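Local coordinates for RagB/SusD domain protein (Flavobacterium johnsoniae, PDB 5J90) that probably binds chitin as a SusD-like outer-membrane lipoprotein, within a polysaccharide utilization locus that lets Flavobacterium johnsoniae convert recalcitrant chitin, at residues G31-A34 / P35-N39; V97-N100 / A101-A105; K111-Q114 / F115-L118; K193-Y196 / E197-V200; Y328-N331 / A332-Y336. All coordinates share one frame; numbering follows the deposited sequence.

Interaction 1 of 5, residues G31-A34 / P35-N39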
loop_
_atom_site.group_PDB
_atom_site.type_symbol
_atom_site.label_atom_id
_atom_site.label_comp_id
_atom_site.label_asym_id
_atom_site.label_seq_id
_atom_site.Cartn_x
_atom_site.Cartn_y
_atom_site.Cartn_z
ATOM N N GLY A 31 -33.981 -0.858 -23.134
ATOM C CA GLY A 31 -33.158 0.033 -23.935
ATOM C C GLY A 31 -31.861 0.460 -23.268
ATOM O O GLY A 31 -30.922 0.912 -23.929
ATOM N N GLY A 32 -31.803 0.313 -21.950
ATOM C CA GLY A 32 -30.625 0.715 -21.202
ATOM C C GLY A 32 -29.450 -0.236 -21.360
ATOM O O GLY A 32 -28.301 0.133 -21.086
ATOM N N PHE A 33 -29.722 -1.461 -21.800
ATOM C CA PHE A 33 -28.662 -2.457 -21.901
ATOM C C PHE A 33 -27.679 -2.223 -23.043
ATOM O O PHE A 33 -26.475 -2.434 -22.882
ATOM C CB PHE A 33 -29.249 -3.870 -21.941
ATOM C CG PHE A 33 -29.746 -4.338 -20.607
ATOM C CD1 PHE A 33 -31.055 -4.104 -20.217
ATOM C CD2 PHE A 33 -28.896 -4.997 -19.731
ATOM C CE1 PHE A 33 -31.508 -4.526 -18.981
ATOM C CE2 PHE A 33 -29.343 -5.425 -18.494
ATOM C CZ PHE A 33 -30.654 -5.191 -18.115
ATOM N N ALA A 34 -28.171 -1.763 -24.194
ATOM C CA ALA A 34 -27.302 -1.598 -25.355
ATOM C C ALA A 34 -26.096 -0.690 -25.098
ATOM O O ALA A 34 -24.975 -1.048 -25.455
ATOM C CB ALA A 34 -28.104 -1.128 -26.576
ATOM N N PRO A 35 -26.315 0.489 -24.490
ATOM C CA PRO A 35 -25.150 1.347 -24.224
ATOM C C PRO A 35 -24.178 0.735 -23.206
ATOM O O PRO A 35 -22.996 1.065 -23.253
ATOM C CB PRO A 35 -25.758 2.637 -23.661
ATOM C CG PRO A 35 -27.222 2.561 -23.911
ATOM C CD PRO A 35 -27.601 1.141 -24.182
ATOM N N MET A 36 -24.658 -0.117 -22.304
ATOM C CA MET A 36 -23.735 -0.836 -21.413
ATOM C C MET A 36 -22.874 -1.806 -22.224
ATOM O O MET A 36 -21.644 -1.774 -22.148
ATOM C CB MET A 36 -24.486 -1.572 -20.302
ATOM C CG MET A 36 -25.349 -0.658 -19.459
ATOM S SD MET A 36 -26.079 -1.479 -18.017
ATOM C CE MET A 36 -24.630 -1.606 -16.948
ATOM N N PHE A 37 -23.521 -2.650 -23.027
ATOM C CA PHE A 37 -22.819 -3.620 -23.861
ATOM C C PHE A 37 -21.816 -2.967 -24.800
ATOM O O PHE A 37 -20.748 -3.522 -25.065
ATOM C CB PHE A 37 -23.821 -4.405 -24.721
ATOM C CG PHE A 37 -24.582 -5.471 -23.973
ATOM C CD1 PHE A 37 -23.919 -6.461 -23.256
ATOM C CD2 PHE A 37 -25.973 -5.494 -24.004
ATOM C CE1 PHE A 37 -24.633 -7.446 -22.591
ATOM C CE2 PHE A 37 -26.687 -6.475 -23.341
ATOM C CZ PHE A 37 -26.016 -7.454 -22.630
ATOM N N ASN A 38 -22.175 -1.792 -25.313
ATOM C CA ASN A 38 -21.384 -1.140 -26.350
ATOM C C ASN A 38 -20.274 -0.237 -25.826
ATOM O O ASN A 38 -19.519 0.336 -26.610
ATOM C CB ASN A 38 -22.288 -0.333 -27.293
ATOM C CG ASN A 38 -23.080 -1.214 -28.230
ATOM O OD1 ASN A 38 -22.640 -2.307 -28.593
ATOM N ND2 ASN A 38 -24.261 -0.751 -28.618
ATOM N N ASN A 39 -20.170 -0.115 -24.504
ATOM C CA ASN A 39 -19.222 0.847 -23.927
ATOM C C ASN A 39 -18.384 0.353 -22.760
ATOM O O ASN A 39 -17.758 1.155 -22.080
ATOM C CB ASN A 39 -19.919 2.164 -23.559
ATOM C CG ASN A 39 -20.405 2.923 -24.782
ATOM O OD1 ASN A 39 -19.637 3.644 -25.430
ATOM N ND2 ASN A 39 -21.675 2.753 -25.113
#
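Pro-35 bears with its ring on the turn before it: CD lies 3.3 Å from Ala-34 CB, tighter than a usual carbon contact, and CD is also 3.3 Å from Gly-32 O. That carbonyl is buried without a polar partner; Pro-35 has no N-H to offer it. Met-36 follows, its CG beside the same Gly-32 O. A bend at the thioether (chi3 74°) leaves SD 5.4 Å from the centroid of the Phe-33 ring, an oblique Met-aromatic contact. The turn leads into the short helix 33-37 near the start of the modelled SusD-like chain, which lies against helices 83-108 and 113-134. Phe-37 closes a regular turn, its N giving a straight bond to Phe-33 O (3.0 Å, 172°), while ring atom CE2 packs on Phe-33 CB at 3.9 Å. An alanine at Phe-37 would take CE2 off Phe-33 CB and probably leave a gap where the ring now meets Leu-122 of helix 113-134. Asn-38 N donates to Ala-34 O at 2.9 Å, a more bent bond. Asn-39 turns its amide back along the chain, and ND2 reaches Pro-35 O at 2.8 Å in the carbonyl plane, on a lone pair.

Interaction 2 of 5, residues V97-N100 / A101-A105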
loop_
_atom_site.group_PDB
_atom_site.type_symbol
_atom_site.label_atom_id
_atom_site.label_comp_id
_atom_site.label_asym_id
_atom_site.label_seq_id
_atom_site.Cartn_x
_atom_site.Cartn_y
_atom_site.Cartn_z
ATOM N N VAL A 97 -22.018 3.258 -19.108
ATOM C CA VAL A 97 -22.148 2.098 -18.242
ATOM C C VAL A 97 -22.835 2.464 -16.929
ATOM O O VAL A 97 -23.894 1.923 -16.599
ATOM C CB VAL A 97 -20.785 1.426 -17.980
ATOM C CG1 VAL A 97 -20.945 0.281 -16.998
ATOM C CG2 VAL A 97 -20.195 0.934 -19.295
ATOM N N MET A 98 -22.246 3.391 -16.176
ATOM C CA MET A 98 -22.776 3.694 -14.854
ATOM C C MET A 98 -24.177 4.293 -14.902
ATOM O O MET A 98 -25.044 3.893 -14.130
ATOM C CB MET A 98 -21.823 4.594 -14.055
ATOM C CG MET A 98 -22.190 4.708 -12.589
ATOM S SD MET A 98 -21.950 3.136 -11.719
ATOM C CE MET A 98 -22.335 3.665 -10.047
ATOM N N PHE A 99 -24.397 5.251 -15.800
ATOM C CA PHE A 99 -25.713 5.875 -15.823
ATOM C C PHE A 99 -26.813 4.861 -16.106
ATOM O O PHE A 99 -27.869 4.881 -15.473
ATOM C CB PHE A 99 -25.828 7.025 -16.821
ATOM C CG PHE A 99 -27.238 7.501 -16.970
ATOM C CD1 PHE A 99 -27.802 8.323 -16.009
ATOM C CD2 PHE A 99 -28.026 7.065 -18.022
ATOM C CE1 PHE A 99 -29.117 8.732 -16.112
ATOM C CE2 PHE A 99 -29.346 7.477 -18.133
ATOM C CZ PHE A 99 -29.890 8.303 -17.174
ATOM N N ASN A 100 -26.571 3.971 -17.059
ATOM C CA ASN A 100 -27.590 2.993 -17.383
ATOM C C ASN A 100 -27.786 1.933 -16.307
ATOM O O ASN A 100 -28.895 1.461 -16.098
ATOM C CB ASN A 100 -27.366 2.404 -18.773
ATOM C CG ASN A 100 -27.660 3.413 -19.852
ATOM O OD1 ASN A 100 -28.808 3.817 -20.029
ATOM N ND2 ASN A 100 -26.633 3.846 -20.558
ATOM N N ALA A 101 -26.722 1.584 -15.588
ATOM C CA ALA A 101 -26.880 0.701 -14.443
ATOM C C ALA A 101 -27.817 1.344 -13.423
ATOM O O ALA A 101 -28.711 0.696 -12.883
ATOM C CB ALA A 101 -25.518 0.388 -13.799
ATOM N N TYR A 102 -27.587 2.625 -13.167
ATOM C CA TYR A 102 -28.374 3.399 -12.218
ATOM C C TYR A 102 -29.831 3.491 -12.676
ATOM O O TYR A 102 -30.757 3.237 -11.903
ATOM C CB TYR A 102 -27.731 4.784 -12.107
ATOM C CG TYR A 102 -28.476 5.836 -11.322
ATOM C CD1 TYR A 102 -28.528 5.788 -9.939
ATOM C CD2 TYR A 102 -29.073 6.912 -11.965
ATOM C CE1 TYR A 102 -29.181 6.770 -9.207
ATOM C CE2 TYR A 102 -29.731 7.899 -11.245
ATOM C CZ TYR A 102 -29.777 7.821 -9.869
ATOM O OH TYR A 102 -30.430 8.795 -9.142
ATOM N N ASP A 103 -30.012 3.844 -13.945
ATOM C CA ASP A 103 -31.340 4.040 -14.518
ATOM C C ASP A 103 -32.118 2.726 -14.529
ATOM O O ASP A 103 -33.274 2.679 -14.114
ATOM C CB ASP A 103 -31.210 4.612 -15.933
ATOM C CG ASP A 103 -32.516 5.169 -16.474
ATOM O OD1 ASP A 103 -33.277 5.794 -15.704
ATOM O OD2 ASP A 103 -32.764 4.992 -17.685
ATOM N N ILE A 104 -31.480 1.652 -14.994
ATOM C CA ILE A 104 -32.121 0.337 -14.989
ATOM C C ILE A 104 -32.503 -0.080 -13.567
ATOM O O ILE A 104 -33.604 -0.588 -13.339
ATOM C CB ILE A 104 -31.236 -0.751 -15.648
ATOM C CG1 ILE A 104 -31.077 -0.480 -17.144
ATOM C CG2 ILE A 104 -31.835 -2.141 -15.426
ATOM C CD1 ILE A 104 -29.943 -1.246 -17.779
ATOM N N ALA A 105 -31.612 0.144 -12.606
ATOM C CA ALA A 105 -31.909 -0.229 -11.228
ATOM C C ALA A 105 -33.128 0.532 -10.720
ATOM O O ALA A 105 -34.014 -0.049 -10.086
ATOM C CB ALA A 105 -30.701 0.026 -10.332
HETATM O O HOH W 1 -31.347 3.137 -19.183
#
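Phe-99 and Asp-103, one turn apart, point the same way, and Asp-103 CB sits over one face of the Phe-99 ring near its rim, 4.1 Å from CE2. With CG opposite the backbone N (chi1 171°), the ring leans along the helix, its plane 21° from that of the carboxylate. Tyr-102 CD2 approaches the same ring obliquely. Ile-104 lays CG1 against Asn-100 O at 3.1 Å. Replacing Ile-104 by alanine would remove CG1 and CD1 from this carbonyl and would probably open a gap facing Phe-33. The polar side chains meet through water: one molecule lies 2.8 Å from Asn-100 OD1 and 2.8 Å from Asp-103 OD2. It may not serve both fully, having more acceptors near it than protons. Each polar end also has a firmer mate, Asn-100 ND2 bonding Asn-96 O and Asp-103 OD2 pairing with Lys-107 in a salt bridge. Four backbone bonds of the alpha-helix run beneath, among them Ala-101 N to Val-97 O (3.0 Å) and Ile-104 N to Asn-100 O (2.8 Å). Within helix 83-108 the Asn-100, Ala-101 and Ile-104 side meets helix 33-37, Ile-104 also touches helix 113-134, and Tyr-102 stacks edge-to-face with Phe-142.

Interaction 3 of 5, residues K111-Q114 / F115-L118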
loop_
_atom_site.group_PDB
_atom_site.type_symbol
_atom_site.label_atom_id
_atom_site.label_comp_id
_atom_site.label_asym_id
_atom_site.label_seq_id
_atom_site.Cartn_x
_atom_site.Cartn_y
_atom_site.Cartn_z
ATOM N N LYS A 111 -39.241 -4.726 -8.895
ATOM C CA LYS A 111 -40.334 -4.820 -9.858
ATOM C C LYS A 111 -40.036 -5.863 -10.931
ATOM O O LYS A 111 -40.845 -6.751 -11.191
ATOM C CB LYS A 111 -40.590 -3.459 -10.505
ATOM C CG LYS A 111 -40.848 -2.342 -9.505
ATOM C CD LYS A 111 -40.964 -0.993 -10.198
ATOM C CE LYS A 111 -41.171 0.129 -9.193
ATOM N NZ LYS A 111 -41.237 1.458 -9.860
ATOM N N TYR A 112 -38.871 -5.744 -11.560
ATOM C CA TYR A 112 -38.420 -6.725 -12.539
ATOM C C TYR A 112 -36.998 -7.133 -12.193
ATOM O O TYR A 112 -36.045 -6.742 -12.872
ATOM C CB TYR A 112 -38.482 -6.149 -13.953
ATOM C CG TYR A 112 -39.863 -5.669 -14.335
ATOM C CD1 TYR A 112 -40.226 -4.337 -14.176
ATOM C CD2 TYR A 112 -40.808 -6.552 -14.844
ATOM C CE1 TYR A 112 -41.495 -3.896 -14.524
ATOM C CE2 TYR A 112 -42.075 -6.121 -15.192
ATOM C CZ TYR A 112 -42.413 -4.794 -15.031
ATOM O OH TYR A 112 -43.676 -4.367 -15.378
ATOM N N ASP A 113 -36.863 -7.918 -11.132
ATOM C CA ASP A 113 -35.549 -8.178 -10.553
ATOM C C ASP A 113 -34.613 -9.006 -11.434
ATOM O O ASP A 113 -33.408 -9.025 -11.190
ATOM C CB ASP A 113 -35.668 -8.755 -9.140
ATOM C CG ASP A 113 -36.020 -7.691 -8.107
ATOM O OD1 ASP A 113 -35.528 -6.548 -8.233
ATOM O OD2 ASP A 113 -36.790 -7.993 -7.172
ATOM N N GLN A 114 -35.138 -9.673 -12.462
ATOM C CA GLN A 114 -34.253 -10.366 -13.390
ATOM C C GLN A 114 -33.420 -9.345 -14.165
ATOM O O GLN A 114 -32.214 -9.526 -14.353
ATOM C CB GLN A 114 -35.019 -11.313 -14.334
ATOM C CG GLN A 114 -35.815 -10.645 -15.457
ATOM C CD GLN A 114 -37.197 -10.182 -15.028
ATOM O OE1 GLN A 114 -37.380 -9.646 -13.936
ATOM N NE2 GLN A 114 -38.184 -10.393 -15.895
ATOM N N PHE A 115 -34.052 -8.254 -14.584
ATOM C CA PHE A 115 -33.328 -7.202 -15.295
ATOM C C PHE A 115 -32.393 -6.439 -14.355
ATOM O O PHE A 115 -31.296 -6.044 -14.754
ATOM C CB PHE A 115 -34.293 -6.248 -16.003
ATOM C CG PHE A 115 -35.044 -6.885 -17.140
ATOM C CD1 PHE A 115 -34.395 -7.216 -18.319
ATOM C CD2 PHE A 115 -36.395 -7.155 -17.030
ATOM C CE1 PHE A 115 -35.082 -7.806 -19.366
ATOM C CE2 PHE A 115 -37.090 -7.747 -18.071
ATOM C CZ PHE A 115 -36.432 -8.073 -19.238
ATOM N N TYR A 116 -32.824 -6.236 -13.116
ATOM C CA TYR A 116 -31.961 -5.612 -12.117
ATOM C C TYR A 116 -30.698 -6.455 -11.923
ATOM O O TYR A 116 -29.584 -5.939 -11.960
ATOM C CB TYR A 116 -32.713 -5.434 -10.799
ATOM C CG TYR A 116 -31.877 -4.903 -9.651
ATOM C CD1 TYR A 116 -31.061 -3.786 -9.810
ATOM C CD2 TYR A 116 -31.924 -5.505 -8.402
ATOM C CE1 TYR A 116 -30.306 -3.293 -8.750
ATOM C CE2 TYR A 116 -31.178 -5.021 -7.338
ATOM C CZ TYR A 116 -30.368 -3.919 -7.522
ATOM O OH TYR A 116 -29.620 -3.437 -6.466
ATOM N N ALA A 117 -30.872 -7.752 -11.714
ATOM C CA ALA A 117 -29.737 -8.661 -11.557
ATOM C C ALA A 117 -28.763 -8.591 -12.731
ATOM O O ALA A 117 -27.547 -8.488 -12.539
ATOM C CB ALA A 117 -30.229 -10.091 -11.369
ATOM N N LEU A 118 -29.287 -8.635 -13.953
ATOM C CA LEU A 118 -28.430 -8.600 -15.127
ATOM C C LEU A 118 -27.688 -7.267 -15.202
ATOM O O LEU A 118 -26.504 -7.226 -15.570
ATOM C CB LEU A 118 -29.237 -8.873 -16.406
ATOM C CG LEU A 118 -29.730 -10.321 -16.466
ATOM C CD1 LEU A 118 -30.906 -10.456 -17.435
ATOM C CD2 LEU A 118 -28.601 -11.263 -16.869
#
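The N-terminus of helix 113-134 begins here, with Tyr-112 in the N-cap position and its carbonyl serving two amides of the first turn. Tyr-116 N gives Tyr-112 O a fairly straight bond of 3.3 Å (162°), lying in the carbonyl plane. Phe-115 N is nearer the same oxygen, at 3.0 Å, but its bond is weak and bent. Beyond this, the regular alpha-helical pattern takes over with Ala-117 N to Asp-113 O (2.9 Å) and Leu-118 N to Gln-114 O. The Phe-115 ring is framed by the residues before it. Tyr-112 CB comes in at the ring edge, near its plane, 3.9 Å from CD2, whereas Gln-114 CG lies over one face in a CH-pi contact, 4.2 Å from the ring centroid. Gln-114 manages this because its CG takes the crowded position between the backbone N and the carbonyl carbon (chi1 74°), and a second bend at chi2 runs the chain alongside the ring, with the amide plane only 22° from the ring plane. Asp-113 and Tyr-116 point the same way on another side of the helix. Asp-113 OD1 stands 3.8 Å from Tyr-116 CD2, obliquely to the ring, yet its bond is made behind it, to Gly-110 N. This first turn is wedged among several helices: Asp-113, Gln-114 and Ala-117 touch helix 154-177, Tyr-116 rests on Ala-105 and Ser-108 of helix 83-108, and Gln-114 and Leu-118 reach Tyr-196 and Trp-199 of helix 196-213.

Interaction 4 of 5, residues K193-Y196 / E197-V200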
loop_
_atom_site.group_PDB
_atom_site.type_symbol
_atom_site.label_atom_id
_atom_site.label_comp_id
_atom_site.label_asym_id
_atom_site.label_seq_id
_atom_site.Cartn_x
_atom_site.Cartn_y
_atom_site.Cartn_z
ATOM N N LYS A 193 -27.196 -15.536 -25.257
ATOM C CA LYS A 193 -28.555 -15.607 -25.809
ATOM C C LYS A 193 -29.648 -15.668 -24.736
ATOM O O LYS A 193 -30.615 -16.428 -24.849
ATOM C CB LYS A 193 -28.675 -16.785 -26.785
ATOM C CG LYS A 193 -27.730 -16.677 -27.976
ATOM C CD LYS A 193 -27.869 -17.884 -28.896
ATOM C CE LYS A 193 -27.333 -17.600 -30.294
ATOM N NZ LYS A 193 -25.868 -17.352 -30.331
ATOM N N GLY A 194 -29.491 -14.853 -23.697
ATOM C CA GLY A 194 -30.495 -14.734 -22.660
ATOM C C GLY A 194 -30.465 -15.792 -21.568
ATOM O O GLY A 194 -31.249 -15.714 -20.629
ATOM N N LYS A 195 -29.557 -16.761 -21.671
ATOM C CA LYS A 195 -29.520 -17.868 -20.708
ATOM C C LYS A 195 -29.020 -17.430 -19.324
ATOM O O LYS A 195 -27.839 -17.094 -19.155
ATOM C CB LYS A 195 -28.643 -19.004 -21.234
ATOM C CG LYS A 195 -28.761 -20.299 -20.444
ATOM C CD LYS A 195 -27.952 -21.411 -21.090
ATOM C CE LYS A 195 -28.239 -22.748 -20.422
ATOM N NZ LYS A 195 -27.295 -23.809 -20.879
ATOM N N TYR A 196 -29.911 -17.443 -18.341
ATOM C CA TYR A 196 -29.564 -16.978 -17.001
ATOM C C TYR A 196 -28.402 -17.765 -16.401
ATOM O O TYR A 196 -27.547 -17.191 -15.721
ATOM C CB TYR A 196 -30.767 -17.060 -16.063
ATOM C CG TYR A 196 -31.923 -16.133 -16.398
ATOM C CD1 TYR A 196 -31.748 -14.999 -17.183
ATOM C CD2 TYR A 196 -33.199 -16.404 -15.916
ATOM C CE1 TYR A 196 -32.828 -14.153 -17.479
ATOM C CE2 TYR A 196 -34.271 -15.579 -16.206
ATOM C CZ TYR A 196 -34.086 -14.459 -16.985
ATOM O OH TYR A 196 -35.176 -13.651 -17.259
ATOM N N GLU A 197 -28.377 -19.074 -16.622
ATOM C CA GLU A 197 -27.324 -19.913 -16.061
ATOM C C GLU A 197 -25.935 -19.472 -16.539
ATOM O O GLU A 197 -24.983 -19.468 -15.750
ATOM C CB GLU A 197 -27.587 -21.382 -16.411
ATOM C CG GLU A 197 -26.559 -22.348 -15.846
ATOM C CD GLU A 197 -26.820 -23.785 -16.251
ATOM O OE1 GLU A 197 -27.974 -24.102 -16.624
ATOM O OE2 GLU A 197 -25.869 -24.589 -16.209
ATOM N N SER A 198 -25.820 -19.076 -17.809
ATOM C CA SER A 198 -24.541 -18.615 -18.338
ATOM C C SER A 198 -24.151 -17.259 -17.750
ATOM O O SER A 198 -22.971 -16.994 -17.509
ATOM C CB SER A 198 -24.591 -18.535 -19.858
ATOM O OG SER A 198 -24.793 -19.834 -20.391
ATOM N N TRP A 199 -25.142 -16.407 -17.513
ATOM C CA TRP A 199 -24.899 -15.139 -16.846
ATOM C C TRP A 199 -24.426 -15.353 -15.401
ATOM O O TRP A 199 -23.541 -14.639 -14.922
ATOM C CB TRP A 199 -26.145 -14.254 -16.926
ATOM C CG TRP A 199 -26.201 -13.485 -18.218
ATOM C CD1 TRP A 199 -26.824 -13.857 -19.381
ATOM C CD2 TRP A 199 -25.586 -12.219 -18.479
ATOM N NE1 TRP A 199 -26.641 -12.890 -20.341
ATOM C CE2 TRP A 199 -25.880 -11.877 -19.815
ATOM C CE3 TRP A 199 -24.816 -11.338 -17.709
ATOM C CZ2 TRP A 199 -25.434 -10.690 -20.397
ATOM C CZ3 TRP A 199 -24.375 -10.161 -18.288
ATOM C CH2 TRP A 199 -24.686 -9.850 -19.619
ATOM N N VAL A 200 -24.989 -16.335 -14.708
ATOM C CA VAL A 200 -24.556 -16.618 -13.341
ATOM C C VAL A 200 -23.133 -17.169 -13.345
ATOM O O VAL A 200 -22.303 -16.765 -12.523
ATOM C CB VAL A 200 -25.516 -17.590 -12.615
ATOM C CG1 VAL A 200 -24.921 -18.032 -11.275
ATOM C CG2 VAL A 200 -26.878 -16.936 -12.414
HETATM O O HOH W 2 -24.666 -24.387 -19.024
HETATM O O HOH W 3 -25.404 -22.379 -19.293
HETATM O O HOH W 4 -28.229 -25.873 -18.830
#
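Lys-195, in the N-cap position of helix 196-213, offers its carbonyl to the first turn: Trp-199 N bonds Lys-195 O at 3.2 Å in the carbonyl plane, while the bond from Ser-198 N is weak. Gly-194 precedes it with positive phi (83°), a conformation that favours glycine. The packed side of this start belongs to the aromatic residues. Trp-199 presents its ring edge to the cap, with CD1 lying 3.4 Å from Lys-195 O near the plane of the indole. Its NE1 bonds Asp-188 OD2, which also receives Gly-194 N, so one carboxylate oxygen ties the loop to the helix. The Tyr-196 side chain packs on Leu-172 and Ile-176 of helix 154-177, and its OH takes part in a bond with Thr-183 N. Val-200 N bonds Tyr-196 O in the regular helical pattern, and Val-200 CG2 packs on that same oxygen. The other side is wet. There the extended Lys-195 chain, its CG opposite the backbone N (chi1 -168°), runs alongside Glu-197, pointing the same way. NZ stays 4.3 Å from Glu-197 OE1, beyond a salt bridge, and the carboxylate instead pairs through OE2 with Arg-201. Three waters fill in as acceptors from the ammonium group. One of them links NZ to Glu-197 OE1, and another, bonding weakly, leads to OE2. The third lies 2.9 Å from Lys-195 NZ and 2.8 Å from Ser-198 OG.

Interaction 5 of 5, residues Y328-N331 / A332-Y336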
loop_
_atom_site.group_PDB
_atom_site.type_symbol
_atom_site.label_atom_id
_atom_site.label_comp_id
_atom_site.label_asym_id
_atom_site.label_seq_id
_atom_site.Cartn_x
_atom_site.Cartn_y
_atom_site.Cartn_z
ATOM N N TYR A 328 -14.048 -10.278 -27.154
ATOM C CA TYR A 328 -13.950 -11.083 -25.931
ATOM C C TYR A 328 -13.482 -10.242 -24.756
ATOM O O TYR A 328 -12.512 -9.483 -24.859
ATOM C CB TYR A 328 -13.018 -12.276 -26.141
ATOM C CG TYR A 328 -13.656 -13.369 -26.969
ATOM C CD1 TYR A 328 -13.751 -13.253 -28.346
ATOM C CD2 TYR A 328 -14.207 -14.494 -26.369
ATOM C CE1 TYR A 328 -14.353 -14.242 -29.105
ATOM C CE2 TYR A 328 -14.809 -15.486 -27.115
ATOM C CZ TYR A 328 -14.874 -15.349 -28.484
ATOM O OH TYR A 328 -15.478 -16.329 -29.242
ATOM N N LEU A 329 -14.190 -10.371 -23.641
ATOM C CA LEU A 329 -13.853 -9.616 -22.440
ATOM C C LEU A 329 -13.416 -10.512 -21.279
ATOM O O LEU A 329 -12.756 -10.043 -20.354
ATOM C CB LEU A 329 -15.021 -8.719 -22.026
ATOM C CG LEU A 329 -15.347 -7.612 -23.025
ATOM C CD1 LEU A 329 -16.641 -6.917 -22.618
ATOM C CD2 LEU A 329 -14.193 -6.624 -23.128
ATOM N N MET A 330 -13.776 -11.792 -21.318
ATOM C CA MET A 330 -13.276 -12.760 -20.338
ATOM C C MET A 330 -13.375 -14.167 -20.927
ATOM O O MET A 330 -14.478 -14.689 -21.115
ATOM C CB MET A 330 -14.051 -12.672 -19.024
ATOM C CG MET A 330 -13.534 -13.625 -17.946
ATOM S SD MET A 330 -14.534 -13.614 -16.438
ATOM C CE MET A 330 -14.035 -12.069 -15.709
ATOM N N ASN A 331 -12.227 -14.768 -21.217
ATOM C CA ASN A 331 -12.185 -16.107 -21.797
ATOM C C ASN A 331 -12.238 -17.202 -20.750
ATOM O O ASN A 331 -11.768 -17.017 -19.628
ATOM C CB ASN A 331 -10.893 -16.314 -22.582
ATOM C CG ASN A 331 -10.720 -15.335 -23.714
ATOM O OD1 ASN A 331 -11.664 -15.038 -24.448
ATOM N ND2 ASN A 331 -9.500 -14.849 -23.881
ATOM N N ALA A 332 -12.763 -18.364 -21.123
ATOM C CA ALA A 332 -12.733 -19.509 -20.231
ATOM C C ALA A 332 -11.316 -19.824 -19.734
ATOM O O ALA A 332 -11.145 -20.257 -18.593
ATOM C CB ALA A 332 -13.359 -20.726 -20.920
ATOM N N ALA A 333 -10.303 -19.611 -20.567
ATOM C CA ALA A 333 -8.927 -19.892 -20.148
ATOM C C ALA A 333 -8.569 -19.164 -18.852
ATOM O O ALA A 333 -7.918 -19.734 -17.974
ATOM C CB ALA A 333 -7.935 -19.538 -21.245
ATOM N N GLU A 334 -9.016 -17.917 -18.723
ATOM C CA GLU A 334 -8.736 -17.136 -17.525
ATOM C C GLU A 334 -9.275 -17.819 -16.273
ATOM O O GLU A 334 -8.641 -17.773 -15.224
ATOM C CB GLU A 334 -9.339 -15.731 -17.635
ATOM C CG GLU A 334 -9.099 -14.908 -16.366
ATOM C CD GLU A 334 -9.613 -13.483 -16.426
ATOM O OE1 GLU A 334 -9.897 -12.972 -17.532
ATOM O OE2 GLU A 334 -9.721 -12.866 -15.342
ATOM N N ALA A 335 -10.445 -18.443 -16.367
ATOM C CA ALA A 335 -10.999 -19.145 -15.214
ATOM C C ALA A 335 -10.072 -20.273 -14.746
ATOM O O ALA A 335 -9.900 -20.479 -13.537
ATOM C CB ALA A 335 -12.388 -19.672 -15.529
ATOM N N TYR A 336 -9.476 -21.002 -15.689
ATOM C CA TYR A 336 -8.521 -22.043 -15.327
ATOM C C TYR A 336 -7.266 -21.470 -14.684
ATOM O O TYR A 336 -6.755 -22.043 -13.717
ATOM C CB TYR A 336 -8.140 -22.887 -16.545
ATOM C CG TYR A 336 -9.240 -23.820 -16.997
ATOM C CD1 TYR A 336 -10.055 -23.494 -18.074
ATOM C CD2 TYR A 336 -9.471 -25.024 -16.332
ATOM C CE1 TYR A 336 -11.065 -24.352 -18.495
ATOM C CE2 TYR A 336 -10.481 -25.878 -16.737
ATOM C CZ TYR A 336 -11.272 -25.538 -17.811
ATOM O OH TYR A 336 -12.276 -26.393 -18.206
HETATM O O HOH W 5 -9.879 -13.467 -20.229
#
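The carboxylate of Glu-334 is met by the Met-330 chain, which crosses the glutamate at about a right angle and brings CG to 3.7 Å from OE1. The other flat group, the Asn-331 amide, is engaged elsewhere, OD1 taking a bond from Gln-367 NE2 of helix 353-368. A straight Glu-334 chain, CG opposite the backbone N (chi1 178°), places OE1 beside Met-330 CG and within a water's span of Asn-331 N. A water within this buried contact joins the two segments, donating to Glu-334 OE1 at 2.7 Å and accepting from Asn-331 N at 2.9 Å. The backbone itself is tied across the turn by a weak bond from Glu-334 N to Asn-331 O (3.0 Å). Just upstream, Leu-329 and Met-330 both pair with Phe-244, a classic beta bulge; the chain turns a corner at Leu-329 and passes from the small antiparallel sheet 244-247/326-328 into helix 332-344. Ser-243 OG receives Ala-332 N at that entry. Glu-334 also forms a salt bridge through OE1 with Arg-209 of helix 196-213: the buried carboxylate is probably favoured as an anion by this arginine, and the water, donating to OE1, gives Asn-331 N an acceptor.

Interactions 1, 2 and 3 lie on three helical segments that pack on one another: Gly-32 O and Pro-35 CB meet Asn-100 of interaction 2, and the Phe-33 ring of interaction 1 reaches Phe-115 and Leu-118 of interaction 3. Interaction 4 joins through Trp-199, which touches Leu-118 and Phe-37. Interaction 5 touches none of the others; its closest neighbour is interaction 4, about 16 Å away between centres, on the helix that supplies Arg-209 to Glu-334. Interactions 2 and 5 are buried; 1, 3 and 4 mix core and surface. Interactions 1 and 3 rely on aromatic and aliphatic contacts, 2 adds a water shared by Asn-100 and Asp-103 to its ring-over-CB contact, 4 has a hydrated lysine outside, and 5 a bridging water.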